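Local atomic coordinates of luciferase-like monooxygenase (Streptomyces bottropensis, PDB entry 4US5), a protein that probably acts as a flavin-utilising monooxygenase of the bacterial luciferase family, using molecular oxygen to oxidise an organic substrate. Residues 10-15 against 313-318; 29-34 against 321-326; 104-109 against 167-172; 140-145 against 182-187; 227-232 against 289-294. All coordinates share one frame; numbering follows the deposited sequence. Where two conformers were deposited one is given.

Interaction 1 (10-15 against 313-318). With NA (sodium ion), chain R; NA (sodium ion), chain M; NA (sodium ion), chain L.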
# COMPACT_ATOMS: atom_id res chain seq x y z
N VAL B 10 8.78 -16.64 -0.08
CA VAL B 10 8.57 -15.70 1.01
C VAL B 10 9.76 -14.76 0.99
O VAL B 10 10.92 -15.19 1.14
CB VAL B 10 8.42 -16.44 2.36
CG1 VAL B 10 8.19 -15.47 3.49
CG2 VAL B 10 7.26 -17.44 2.29
N GLU B 11 9.47 -13.48 0.78
CA GLU B 11 10.45 -12.48 0.49
C GLU B 11 10.49 -11.44 1.62
O GLU B 11 9.54 -10.68 1.81
CB GLU B 11 10.12 -11.81 -0.85
CG GLU B 11 10.86 -10.47 -1.13
CD GLU B 11 12.35 -10.63 -1.33
OE1 GLU B 11 13.04 -11.19 -0.45
OE2 GLU B 11 12.85 -10.20 -2.39
N GLN B 12 11.59 -11.41 2.36
CA GLN B 12 11.80 -10.37 3.37
C GLN B 12 12.63 -9.18 2.84
O GLN B 12 12.77 -8.17 3.50
CB GLN B 12 12.40 -10.99 4.62
CG GLN B 12 13.89 -11.24 4.58
CD GLN B 12 14.33 -12.42 3.74
OE1 GLN B 12 13.72 -12.79 2.74
NE2 GLN B 12 15.49 -12.94 4.08
N ALA B 13 13.09 -9.31 1.59
CA ALA B 13 13.84 -8.23 0.92
C ALA B 13 15.09 -7.80 1.68
O ALA B 13 15.22 -6.66 2.12
CB ALA B 13 12.94 -7.05 0.64
N PRO B 14 16.03 -8.74 1.82
CA PRO B 14 17.23 -8.38 2.55
C PRO B 14 18.03 -7.29 1.83
O PRO B 14 17.98 -7.19 0.61
CB PRO B 14 18.01 -9.70 2.64
CG PRO B 14 17.35 -10.62 1.71
CD PRO B 14 16.05 -10.10 1.30
N VAL B 15 18.72 -6.48 2.60
CA VAL B 15 19.61 -5.46 2.05
C VAL B 15 21.02 -5.99 2.19
O VAL B 15 21.44 -6.44 3.28
CB VAL B 15 19.47 -4.14 2.80
CG1 VAL B 15 20.31 -3.05 2.11
CG2 VAL B 15 17.99 -3.72 2.86
N VAL B 313 12.38 -19.16 1.55
CA VAL B 313 13.01 -17.93 2.00
C VAL B 313 14.49 -18.08 1.64
O VAL B 313 15.05 -19.20 1.62
CB VAL B 313 12.88 -17.80 3.54
CG1 VAL B 313 13.54 -16.55 4.06
CG2 VAL B 313 11.42 -17.82 3.96
N SER B 314 15.14 -16.95 1.37
CA SER B 314 16.56 -16.94 1.10
C SER B 314 17.28 -15.75 1.76
O SER B 314 16.69 -14.67 1.95
CB SER B 314 16.82 -17.00 -0.40
OG SER B 314 16.15 -15.93 -1.07
N MSE B 315 18.54 -15.96 2.12
CA MSE B 315 19.41 -14.92 2.67
C MSE B 315 20.69 -14.99 1.87
O MSE B 315 21.71 -15.41 2.38
CB MSE B 315 19.66 -15.18 4.14
CG MSE B 315 18.52 -14.67 5.03
SE MSE B 315 17.07 -15.97 5.10
CE MSE B 315 16.07 -15.27 6.63
N ILE B 316 20.62 -14.58 0.61
CA ILE B 316 21.69 -14.74 -0.35
C ILE B 316 22.16 -13.34 -0.77
O ILE B 316 21.35 -12.46 -1.08
CB ILE B 316 21.22 -15.57 -1.56
CG1 ILE B 316 20.98 -17.03 -1.13
CG2 ILE B 316 22.23 -15.52 -2.68
CD1 ILE B 316 20.34 -17.93 -2.19
N HIS B 317 23.47 -13.14 -0.77
CA HIS B 317 24.03 -11.81 -1.00
C HIS B 317 23.81 -11.35 -2.44
O HIS B 317 23.43 -10.20 -2.69
CB HIS B 317 25.53 -11.80 -0.69
CG HIS B 317 26.20 -10.51 -1.04
ND1 HIS B 317 26.84 -10.31 -2.24
CD2 HIS B 317 26.28 -9.34 -0.37
CE1 HIS B 317 27.29 -9.07 -2.30
NE2 HIS B 317 26.98 -8.46 -1.16
N ASP B 318 24.09 -12.23 -3.40
CA ASP B 318 24.15 -11.86 -4.81
C ASP B 318 22.93 -12.30 -5.54
O ASP B 318 22.64 -13.47 -5.59
CB ASP B 318 25.44 -12.47 -5.43
CG ASP B 318 25.78 -11.89 -6.82
OD1 ASP B 318 24.92 -11.71 -7.71
OD2 ASP B 318 26.97 -11.54 -6.98
NA NA R . 13.51 -14.59 0.91
NA NA M . 18.11 -13.58 -0.36
NA NA L . 15.05 -8.47 -2.45
O HOH W 1 17.84 -8.71 -1.63
O HOH W 2 18.86 -11.31 -1.53
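Q12 reaches across to the 313-318 loop with its amide turned so both ends work. CG sits between the backbone N and the carbonyl carbon (chi1 81°) and the chain folds back at chi2, which brings NE2 to S314 O at 3.0 Å. That bond is fairly straight, 163° at the hydrogen; the oxygen lies close to the amide plane of Q12, while the donor stands above the carbonyl plane of S314. Selenomethionine M315 crosses Q12 at about a right angle, CE near NE2. The other end of the Q12 amide, OE1, binds a sodium ion at 2.6 Å, shared with V10 O at 2.7 Å. V313 flanks this site: its CG1 lies 4.0 Å from Q12 OE1, and its CG2 packs obliquely on V10 CB at 3.7 Å. Cutting V313 back to an alanine is likely to leave V10 without its apolar mate and open a gap beside the Q12 amide. S314 O also binds a second sodium, at 2.9 Å, while S314 OG turns to R322. E11 OE2 binds a third sodium, and OE1 accepts from A13 N and pairs with R322. The first and last strands of a TIM barrel end here, in parallel. Carbonyl oxygens of V10 and S314, the Q12 amide oxygen and the E11 carboxylate gather here, negative oxygen that the sodium ions and R322 are likely to offset.

Interaction 2 (29-34 against 321-326); sequences IELARL and DRLRSY
L31 drives its two methyls into the neighbouring helix, between R322 and Y326, in the packing of the first and last outer helices of a TIM barrel. CD2 sits over the centre of one guanidinium face of R322, 3.6 Å from CZ. CD1 meets a face of the Y326 ring in a CH-pi contact, 4.0 Å from the centroid and offset toward the rim. With CG anti to the backbone N (chi1 178°), the fork of the leucine gives one methyl to each flat group. L323 packs beside it: its CD2 touches L31 CD1 at 3.9 Å and L34 CD2 at 3.7 Å, while its CD1 leans on the E30 carboxylate, whose OE1 is bonded to Q319. The two short axes run nearly parallel, 21° apart with a closest approach of 10.7 Å, and leucine side chains from both helices meet across that distance. Further out, E11 and S314 hold the R322 guanidinium, and Y326 OH is bonded to V312 O and S314 OG. Beneath, L31 rests on F43 and V9 of the barrel strands, and Y326 on V9 as well. At the ring's edge, in its plane, lies the backbone oxygen R322 O.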
# COMPACT_ATOMS: atom_id res chain seq x y z
N ILE B 29 11.01 -7.62 -7.15
CA ILE B 29 10.20 -7.66 -8.36
C ILE B 29 10.72 -8.64 -9.40
O ILE B 29 9.96 -9.43 -9.98
CB ILE B 29 10.11 -6.23 -8.96
CG1 ILE B 29 9.38 -5.32 -7.99
CG2 ILE B 29 9.41 -6.24 -10.31
CD1 ILE B 29 9.51 -3.83 -8.29
N GLU B 30 12.04 -8.63 -9.61
CA GLU B 30 12.68 -9.54 -10.51
C GLU B 30 12.47 -11.01 -10.10
O GLU B 30 12.12 -11.88 -10.93
CB GLU B 30 14.19 -9.29 -10.56
CG GLU B 30 14.84 -10.04 -11.72
CD GLU B 30 16.32 -9.74 -11.91
OE1 GLU B 30 16.95 -9.12 -11.01
OE2 GLU B 30 16.84 -10.18 -12.99
N LEU B 31 12.59 -11.27 -8.82
CA LEU B 31 12.36 -12.62 -8.31
C LEU B 31 10.92 -13.04 -8.48
O LEU B 31 10.63 -14.18 -8.86
CB LEU B 31 12.81 -12.75 -6.86
CG LEU B 31 12.58 -14.09 -6.21
CD1 LEU B 31 13.32 -15.20 -6.93
CD2 LEU B 31 13.00 -14.03 -4.74
N ALA B 32 9.99 -12.12 -8.23
CA ALA B 32 8.58 -12.43 -8.40
C ALA B 32 8.21 -12.75 -9.87
O ALA B 32 7.46 -13.65 -10.12
CB ALA B 32 7.73 -11.29 -7.91
N ARG B 33 8.76 -11.99 -10.81
CA ARG B 33 8.55 -12.27 -12.23
C ARG B 33 9.09 -13.66 -12.60
O ARG B 33 8.42 -14.45 -13.27
CB ARG B 33 9.22 -11.21 -13.09
CG ARG B 33 8.56 -9.84 -13.08
CD ARG B 33 9.37 -9.00 -14.07
NE ARG B 33 9.05 -7.59 -14.12
CZ ARG B 33 9.89 -6.62 -13.80
NH1 ARG B 33 11.12 -6.91 -13.36
NH2 ARG B 33 9.50 -5.36 -13.89
N LEU B 34 10.27 -13.98 -12.08
CA LEU B 34 10.85 -15.33 -12.30
C LEU B 34 9.97 -16.41 -11.71
O LEU B 34 9.63 -17.40 -12.39
CB LEU B 34 12.25 -15.41 -11.76
CG LEU B 34 12.95 -16.77 -11.92
CD1 LEU B 34 13.11 -17.10 -13.42
CD2 LEU B 34 14.28 -16.76 -11.26
N ASP B 321 23.23 -15.36 -7.79
CA ASP B 321 23.21 -16.60 -7.01
C ASP B 321 21.77 -16.91 -6.54
O ASP B 321 21.35 -18.07 -6.48
CB ASP B 321 24.14 -16.49 -5.80
CG ASP B 321 25.61 -16.49 -6.18
OD1 ASP B 321 25.93 -16.91 -7.32
OD2 ASP B 321 26.42 -16.08 -5.33
N ARG B 322 21.05 -15.89 -6.14
CA ARG B 322 19.72 -16.08 -5.62
C ARG B 322 18.75 -16.58 -6.67
O ARG B 322 18.01 -17.53 -6.45
CB ARG B 322 19.22 -14.78 -5.04
CG ARG B 322 17.93 -14.95 -4.25
CD ARG B 322 17.28 -13.61 -3.94
NE ARG B 322 16.36 -13.77 -2.83
CZ ARG B 322 15.51 -12.82 -2.43
NH1 ARG B 322 15.46 -11.66 -3.04
NH2 ARG B 322 14.73 -13.06 -1.39
N LEU B 323 18.72 -15.92 -7.83
CA LEU B 323 17.87 -16.36 -8.91
C LEU B 323 18.18 -17.80 -9.33
O LEU B 323 17.27 -18.61 -9.52
CB LEU B 323 17.99 -15.41 -10.12
CG LEU B 323 17.48 -14.00 -9.88
CD1 LEU B 323 17.74 -13.12 -11.07
CD2 LEU B 323 16.01 -13.97 -9.52
N ARG B 324 19.47 -18.13 -9.35
CA ARG B 324 19.90 -19.50 -9.64
C ARG B 324 19.29 -20.51 -8.67
O ARG B 324 18.82 -21.58 -9.09
CB ARG B 324 21.45 -19.67 -9.65
CG ARG B 324 22.08 -19.47 -11.03
CD ARG B 324 23.56 -19.80 -11.13
NE ARG B 324 24.37 -18.90 -10.35
CZ ARG B 324 24.88 -17.75 -10.80
NH1 ARG B 324 24.69 -17.37 -12.07
NH2 ARG B 324 25.62 -16.99 -10.01
N SER B 325 19.34 -20.18 -7.39
CA SER B 325 18.78 -21.06 -6.36
C SER B 325 17.33 -21.37 -6.63
O SER B 325 16.92 -22.54 -6.66
CB SER B 325 19.01 -20.45 -4.95
OG SER B 325 18.55 -21.34 -3.92
N TYR B 326 16.52 -20.34 -6.93
CA TYR B 326 15.14 -20.55 -7.20
C TYR B 326 14.86 -21.28 -8.51
O TYR B 326 13.89 -22.01 -8.61
CB TYR B 326 14.34 -19.20 -7.11
CG TYR B 326 14.14 -18.72 -5.70
CD1 TYR B 326 15.07 -17.92 -5.08
CD2 TYR B 326 12.99 -19.06 -4.97
CE1 TYR B 326 14.89 -17.47 -3.77
CE2 TYR B 326 12.82 -18.62 -3.66
CZ TYR B 326 13.77 -17.84 -3.07
OH TYR B 326 13.57 -17.35 -1.76

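Interaction 3 (104-109 against 167-172); sequences RIDLGI and ALWLLG
L107 N gives its hydrogen to A167 O at 2.8 Å, and I109 N meets W169 O at the same length. Three bonds return, A167 N to I105 O, W169 N to L107 O (3.0 Å) and L171 N to I109 O, the regular pairing of parallel TIM-barrel strands. L107, L168, I109 and L170 fall on the face under helices 134-147 and 87-100. There L107 and L168 lie side by side, L107 CG 3.8 Å from L168 CD2, and both touch L144. The other face carries D106, A167 and W169. D106 and W169 run alongside, their flat groups 51° apart; OD1 stays 4.1 Å from NE1, too far for a bond, and rests 3.7 Å from A167 CB. G108 pairs with W169; a beta carbon there would come within 2.9 Å of L171 CD1. The D106 carboxylate is taken up by R42, R74 and W44, while W169 NE1 bonds to a sulfonate oxygen of a HEPES molecule, probably brought in by crystallisation. One face is thus apolar, packed against the helices, and the other sets buried charge and an indole N-H toward the barrel interior; the bound sulfonate is consistent with a polar pocket there.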
# COMPACT_ATOMS: atom_id res chain seq x y z
N ARG B 104 -6.48 -12.96 -6.47
CA ARG B 104 -5.06 -13.29 -6.48
C ARG B 104 -4.33 -13.00 -5.15
O ARG B 104 -3.12 -13.30 -5.04
CB ARG B 104 -4.36 -12.55 -7.58
CG ARG B 104 -4.76 -13.02 -8.98
CD ARG B 104 -3.96 -12.28 -10.03
NE ARG B 104 -2.55 -12.59 -9.92
CZ ARG B 104 -1.57 -11.75 -10.21
NH1 ARG B 104 -1.81 -10.50 -10.61
NH2 ARG B 104 -0.32 -12.14 -10.06
N ILE B 105 -5.02 -12.41 -4.18
CA ILE B 105 -4.33 -11.79 -3.03
C ILE B 105 -4.45 -12.67 -1.78
O ILE B 105 -5.55 -13.11 -1.40
CB ILE B 105 -4.88 -10.38 -2.74
CG1 ILE B 105 -4.70 -9.46 -3.94
CG2 ILE B 105 -4.23 -9.79 -1.49
CD1 ILE B 105 -3.29 -9.27 -4.46
N ASP B 106 -3.31 -12.90 -1.14
CA ASP B 106 -3.24 -13.55 0.16
C ASP B 106 -3.01 -12.48 1.24
O ASP B 106 -2.12 -11.65 1.13
CB ASP B 106 -2.05 -14.52 0.21
CG ASP B 106 -2.22 -15.71 -0.66
OD1 ASP B 106 -3.39 -16.04 -1.05
OD2 ASP B 106 -1.19 -16.37 -0.97
N LEU B 107 -3.79 -12.56 2.32
CA LEU B 107 -3.55 -11.80 3.49
C LEU B 107 -3.00 -12.71 4.59
O LEU B 107 -3.77 -13.24 5.42
CB LEU B 107 -4.84 -11.11 3.93
CG LEU B 107 -4.85 -10.28 5.20
CD1 LEU B 107 -3.61 -9.40 5.35
CD2 LEU B 107 -6.10 -9.41 5.23
N GLY B 108 -1.70 -12.93 4.57
CA GLY B 108 -1.01 -13.63 5.64
C GLY B 108 -0.78 -12.69 6.81
O GLY B 108 -0.38 -11.53 6.62
N ILE B 109 -1.04 -13.20 8.00
CA ILE B 109 -0.98 -12.43 9.26
C ILE B 109 0.07 -13.07 10.12
O ILE B 109 0.07 -14.28 10.27
CB ILE B 109 -2.33 -12.51 10.00
CG1 ILE B 109 -3.44 -11.87 9.18
CG2 ILE B 109 -2.23 -11.88 11.38
CD1 ILE B 109 -3.19 -10.43 8.81
N ALA B 167 -7.45 -14.12 0.58
CA ALA B 167 -7.35 -15.35 1.34
C ALA B 167 -6.54 -15.13 2.63
O ALA B 167 -5.35 -14.81 2.58
CB ALA B 167 -6.71 -16.43 0.49
N LEU B 168 -7.18 -15.38 3.77
CA LEU B 168 -6.55 -15.24 5.08
C LEU B 168 -5.64 -16.42 5.41
O LEU B 168 -6.08 -17.59 5.37
CB LEU B 168 -7.60 -15.17 6.18
CG LEU B 168 -8.19 -13.81 6.56
CD1 LEU B 168 -9.19 -13.97 7.69
CD2 LEU B 168 -7.10 -12.80 6.97
N TRP B 169 -4.40 -16.14 5.80
CA TRP B 169 -3.45 -17.14 6.25
C TRP B 169 -2.85 -16.72 7.59
O TRP B 169 -2.61 -15.52 7.82
CB TRP B 169 -2.28 -17.31 5.25
CG TRP B 169 -2.60 -18.10 4.04
CD1 TRP B 169 -3.34 -17.68 2.96
CD2 TRP B 169 -2.22 -19.45 3.75
NE1 TRP B 169 -3.43 -18.66 2.04
CE2 TRP B 169 -2.74 -19.76 2.48
CE3 TRP B 169 -1.52 -20.43 4.45
CZ2 TRP B 169 -2.57 -20.99 1.91
CZ3 TRP B 169 -1.33 -21.64 3.85
CH2 TRP B 169 -1.88 -21.93 2.60
N LEU B 170 -2.58 -17.68 8.46
CA LEU B 170 -1.86 -17.39 9.70
C LEU B 170 -0.46 -17.95 9.59
O LEU B 170 -0.27 -19.12 9.25
CB LEU B 170 -2.57 -18.01 10.90
CG LEU B 170 -1.92 -17.72 12.24
CD1 LEU B 170 -1.79 -16.21 12.46
CD2 LEU B 170 -2.74 -18.32 13.37
N LEU B 171 0.50 -17.09 9.88
CA LEU B 171 1.90 -17.48 9.92
C LEU B 171 2.28 -17.63 11.36
O LEU B 171 1.98 -16.76 12.19
CB LEU B 171 2.80 -16.41 9.29
CG LEU B 171 2.85 -16.42 7.76
CD1 LEU B 171 1.51 -15.95 7.14
CD2 LEU B 171 3.98 -15.54 7.30
N GLY B 172 2.98 -18.71 11.67
CA GLY B 172 3.47 -18.90 13.06
C GLY B 172 4.83 -19.55 13.14
O GLY B 172 5.35 -20.12 12.14

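Interaction 4 (140-145 against 182-187)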
# COMPACT_ATOMS: atom_id res chain seq x y z
N ARG B 140 -8.13 -9.87 17.16
CA ARG B 140 -7.99 -9.00 15.97
C ARG B 140 -8.24 -9.77 14.70
O ARG B 140 -8.87 -9.29 13.77
CB ARG B 140 -6.59 -8.41 15.92
CG ARG B 140 -6.35 -7.27 16.85
CD ARG B 140 -4.87 -6.94 16.95
NE ARG B 140 -4.70 -5.90 17.93
CZ ARG B 140 -4.84 -4.61 17.69
NH1 ARG B 140 -5.01 -4.16 16.47
NH2 ARG B 140 -4.75 -3.76 18.69
N LEU B 141 -7.78 -11.00 14.68
CA LEU B 141 -7.94 -11.86 13.55
C LEU B 141 -9.43 -12.19 13.30
O LEU B 141 -9.88 -12.22 12.16
CB LEU B 141 -7.10 -13.12 13.78
CG LEU B 141 -6.81 -14.10 12.67
CD1 LEU B 141 -6.32 -13.42 11.40
CD2 LEU B 141 -5.76 -15.09 13.18
N GLU B 142 -10.19 -12.38 14.37
CA GLU B 142 -11.65 -12.54 14.26
C GLU B 142 -12.31 -11.27 13.76
O GLU B 142 -13.23 -11.31 12.96
CB GLU B 142 -12.30 -12.85 15.64
CG GLU B 142 -13.38 -13.93 15.54
CD GLU B 142 -12.78 -15.31 15.55
OE1 GLU B 142 -12.63 -15.88 16.67
OE2 GLU B 142 -12.49 -15.81 14.44
N GLN B 143 -11.88 -10.14 14.29
CA GLN B 143 -12.40 -8.85 13.84
C GLN B 143 -12.13 -8.65 12.35
O GLN B 143 -12.98 -8.17 11.60
CB GLN B 143 -11.73 -7.72 14.57
CG GLN B 143 -12.16 -7.43 15.98
CD GLN B 143 -11.51 -6.14 16.46
OE1 GLN B 143 -10.35 -6.14 16.85
NE2 GLN B 143 -12.24 -5.03 16.34
N LEU B 144 -10.92 -8.98 11.92
CA LEU B 144 -10.53 -8.86 10.50
C LEU B 144 -11.44 -9.72 9.65
O LEU B 144 -11.93 -9.29 8.63
CB LEU B 144 -9.07 -9.28 10.34
CG LEU B 144 -8.52 -9.36 8.93
CD1 LEU B 144 -8.72 -8.04 8.19
CD2 LEU B 144 -7.04 -9.71 9.02
N ARG B 145 -11.63 -10.98 10.05
CA ARG B 145 -12.48 -11.91 9.29
C ARG B 145 -13.91 -11.35 9.19
O ARG B 145 -14.51 -11.42 8.13
CB ARG B 145 -12.41 -13.30 9.95
CG ARG B 145 -12.97 -14.50 9.23
CD ARG B 145 -12.82 -15.71 10.18
NE ARG B 145 -12.15 -16.84 9.57
CZ ARG B 145 -11.79 -17.94 10.23
NH1 ARG B 145 -12.02 -18.04 11.53
NH2 ARG B 145 -11.21 -18.93 9.59
N ALA B 182 -5.51 -23.97 13.98
CA ALA B 182 -6.41 -25.13 13.99
C ALA B 182 -7.80 -24.78 14.52
O ALA B 182 -8.81 -25.07 13.88
CB ALA B 182 -5.80 -26.23 14.85
N ARG B 183 -7.83 -24.10 15.65
CA ARG B 183 -9.05 -23.69 16.29
C ARG B 183 -9.91 -22.86 15.34
O ARG B 183 -11.14 -23.00 15.30
CB ARG B 183 -8.71 -22.93 17.56
CG ARG B 183 -9.88 -22.46 18.39
CD ARG B 183 -9.40 -21.93 19.74
NE ARG B 183 -8.80 -20.61 19.58
CZ ARG B 183 -7.54 -20.28 19.86
NH1 ARG B 183 -6.65 -21.17 20.35
NH2 ARG B 183 -7.15 -19.03 19.64
N LEU B 184 -9.27 -21.98 14.59
CA LEU B 184 -9.97 -21.00 13.76
C LEU B 184 -10.22 -21.49 12.34
O LEU B 184 -10.87 -20.81 11.55
CB LEU B 184 -9.17 -19.68 13.73
CG LEU B 184 -9.04 -18.98 15.08
CD1 LEU B 184 -8.01 -17.86 15.01
CD2 LEU B 184 -10.38 -18.44 15.54
N GLY B 185 -9.70 -22.66 12.02
CA GLY B 185 -9.89 -23.24 10.71
C GLY B 185 -9.17 -22.45 9.63
O GLY B 185 -9.67 -22.31 8.53
N LEU B 186 -7.98 -21.96 9.94
CA LEU B 186 -7.22 -21.17 8.98
C LEU B 186 -6.12 -21.94 8.32
O LEU B 186 -5.47 -22.77 8.97
CB LEU B 186 -6.61 -19.98 9.69
CG LEU B 186 -7.61 -18.91 10.07
CD1 LEU B 186 -6.94 -17.92 11.00
CD2 LEU B 186 -8.18 -18.23 8.84
N PRO B 187 -5.82 -21.61 7.05
CA PRO B 187 -4.59 -22.06 6.44
C PRO B 187 -3.41 -21.54 7.29
O PRO B 187 -3.50 -20.48 7.87
CB PRO B 187 -4.62 -21.41 5.05
CG PRO B 187 -6.05 -21.12 4.79
CD PRO B 187 -6.64 -20.81 6.12
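The guanidinium of R145 meets the end of the neighbouring helix with its edge. L184 O lies in its plane, within 2°, and takes both terminal nitrogens, NH2 at 2.7 Å and NH1 at 3.0 Å, so a single oxygen is gripped end-on by two donors. NH1 meets a lone pair of L184 O in the carbonyl plane, whereas NH2 comes in tilted from it. G185 O is also near that edge, but too distant to bond. L186 slides past in the opposite direction, and its CD2 comes at an oblique angle to within 3.2 Å of R145 NH2. R145 gets there with a largely extended chain, CG anti to the backbone N (chi1 -168°) and a bend at chi3, off a staggered value. The carboxylate of E142 touches L184 CD2 at 3.5 Å through OE2; the same oxygen makes a long salt bridge to R145 NH1. L141 completes the apolar part: its CD2 meets L186 CD1 at 3.8 Å, the two leucines tip to tip, and L184 CD1 at 4.0 Å. The L184 carbonyl precedes G185, which with positive phi is the first residue to leave helical geometry in a Schellman motif, so a positive group here probably offsets the negative end of the helix dipole. Helix 134-147 thereby leans on the turn leading from helix 175-184 into strand 188-191; both lie outside the barrel, with L144, R145 and L186 on L168 of strand 167-172, and L141 on I109 of strand 105-110.

Interaction 5 (227-232 against 289-294); sequences VCCAET and GSPDRV
C229 and G289 pair as the last residues of two parallel barrel strands, just before the chain of G289 turns into helix 291-305. G289 N bonds to C228 O at 3.1 Å and A230 N to G289 O at 3.3 Å. The backbone angles of G289 call for a glycine: a beta carbon would be jammed against the carbonyl oxygen of the residue before, and R293 CD would lie only 2.7 Å from it. C229 points SG away from its own N (chi1 -178°), and the sulfur lands next to CG and CA of P291, 3.8 Å from CA, and 3.9 Å from V294 CG2. In this strand-to-helix turn of the TIM barrel, S290 is the N-cap, its OG accepting from R293 N, and D233 takes S290 N and R293 NE. P291 opens the helix, where no N-H is needed. Its CD presses on the other turn, 3.2 Å from A230 O and 3.6 Å from E231 O. With P291 exchanged for an alanine, the ring contacts to A230 O and C229 SG are lost, which is likely to open a gap and leave the first helical turn freer to move. Behind, V294 CB faces V227 CG1, and both valines pack on L329 of helix 319-332.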
# COMPACT_ATOMS: atom_id res chain seq x y z
N VAL B 227 16.23 -21.91 2.06
CA VAL B 227 16.95 -22.81 1.20
C VAL B 227 18.05 -22.06 0.49
O VAL B 227 17.84 -20.94 0.02
CB VAL B 227 16.04 -23.45 0.14
CG1 VAL B 227 16.80 -24.43 -0.74
CG2 VAL B 227 14.84 -24.10 0.80
N CYS B 228 19.22 -22.68 0.43
CA CYS B 228 20.34 -22.17 -0.33
C CYS B 228 20.82 -23.28 -1.27
O CYS B 228 21.51 -24.22 -0.85
CB CYS B 228 21.44 -21.75 0.65
SG CYS B 228 22.87 -21.02 -0.14
N CYS B 229 20.38 -23.20 -2.53
CA CYS B 229 20.62 -24.24 -3.52
C CYS B 229 21.57 -23.74 -4.63
O CYS B 229 21.48 -22.58 -5.07
CB CYS B 229 19.31 -24.72 -4.11
SG CYS B 229 19.48 -26.04 -5.32
N ALA B 230 22.52 -24.57 -5.02
CA ALA B 230 23.41 -24.26 -6.15
C ALA B 230 23.72 -25.58 -6.85
O ALA B 230 23.28 -26.62 -6.39
CB ALA B 230 24.68 -23.62 -5.69
N GLU B 231 24.39 -25.50 -7.99
CA GLU B 231 24.53 -26.68 -8.85
C GLU B 231 25.23 -27.82 -8.12
O GLU B 231 24.93 -28.96 -8.38
CB GLU B 231 25.23 -26.31 -10.14
CG GLU B 231 25.15 -27.41 -11.20
CD GLU B 231 23.74 -27.57 -11.82
OE1 GLU B 231 23.37 -26.69 -12.64
OE2 GLU B 231 23.02 -28.58 -11.50
N THR B 232 26.17 -27.49 -7.24
CA THR B 232 26.96 -28.52 -6.50
C THR B 232 26.94 -28.17 -5.03
O THR B 232 26.70 -27.01 -4.68
CB THR B 232 28.44 -28.52 -6.96
OG1 THR B 232 29.02 -27.25 -6.69
CG2 THR B 232 28.58 -28.84 -8.45
N GLY B 289 22.43 -27.12 -0.23
CA GLY B 289 23.09 -28.13 -1.05
C GLY B 289 22.79 -28.09 -2.52
O GLY B 289 22.18 -27.14 -3.04
N SER B 290 23.19 -29.18 -3.19
CA SER B 290 22.85 -29.41 -4.57
C SER B 290 21.36 -29.60 -4.74
O SER B 290 20.65 -29.83 -3.76
CB SER B 290 23.58 -30.68 -5.06
OG SER B 290 23.03 -31.79 -4.38
N PRO B 291 20.85 -29.51 -5.99
CA PRO B 291 19.44 -29.71 -6.20
C PRO B 291 18.92 -31.04 -5.65
O PRO B 291 17.88 -31.06 -4.97
CB PRO B 291 19.29 -29.66 -7.73
CG PRO B 291 20.43 -28.85 -8.18
CD PRO B 291 21.55 -29.21 -7.26
N ASP B 292 19.61 -32.13 -5.94
CA ASP B 292 19.18 -33.44 -5.43
C ASP B 292 19.16 -33.48 -3.92
O ASP B 292 18.23 -33.99 -3.32
CB ASP B 292 20.08 -34.57 -5.95
CG ASP B 292 19.78 -34.95 -7.38
OD1 ASP B 292 18.81 -34.40 -7.98
OD2 ASP B 292 20.57 -35.74 -7.94
N ARG B 293 20.19 -32.94 -3.29
CA ARG B 293 20.28 -33.00 -1.82
C ARG B 293 19.15 -32.19 -1.18
O ARG B 293 18.48 -32.67 -0.27
CB ARG B 293 21.63 -32.49 -1.30
CG ARG B 293 21.73 -32.54 0.22
CD ARG B 293 22.95 -31.84 0.81
NE ARG B 293 24.17 -32.44 0.33
CZ ARG B 293 24.66 -33.61 0.76
NH1 ARG B 293 24.03 -34.31 1.70
NH2 ARG B 293 25.80 -34.07 0.24
N VAL B 294 18.95 -30.96 -1.65
CA VAL B 294 17.89 -30.12 -1.07
C VAL B 294 16.52 -30.72 -1.37
O VAL B 294 15.68 -30.75 -0.51
CB VAL B 294 18.00 -28.60 -1.39
CG1 VAL B 294 19.43 -28.12 -1.16
CG2 VAL B 294 17.58 -28.32 -2.80

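In the fold
From the N terminus, strand 6-11 opens interaction 1, which closes only at residues 313-318 and brings the first barrel strand beside the last. Interaction 2 starts next, on helix 21-38, and closes at 321-326, so the two cross: together they seal the TIM barrel at strand and helix level, with R322 bound to E11 and S314. The other three nest within both loops. Interaction 3 joins strands 105-110 and 167-172; interaction 4 opens inside it and closes beyond it, at 182-187, so these also cross, joined by a probable hydrogen bond from L170 N to P187 O. Interaction 5 follows in series and reaches interaction 1 through V227 and V313, and interaction 2 through C229 and S325.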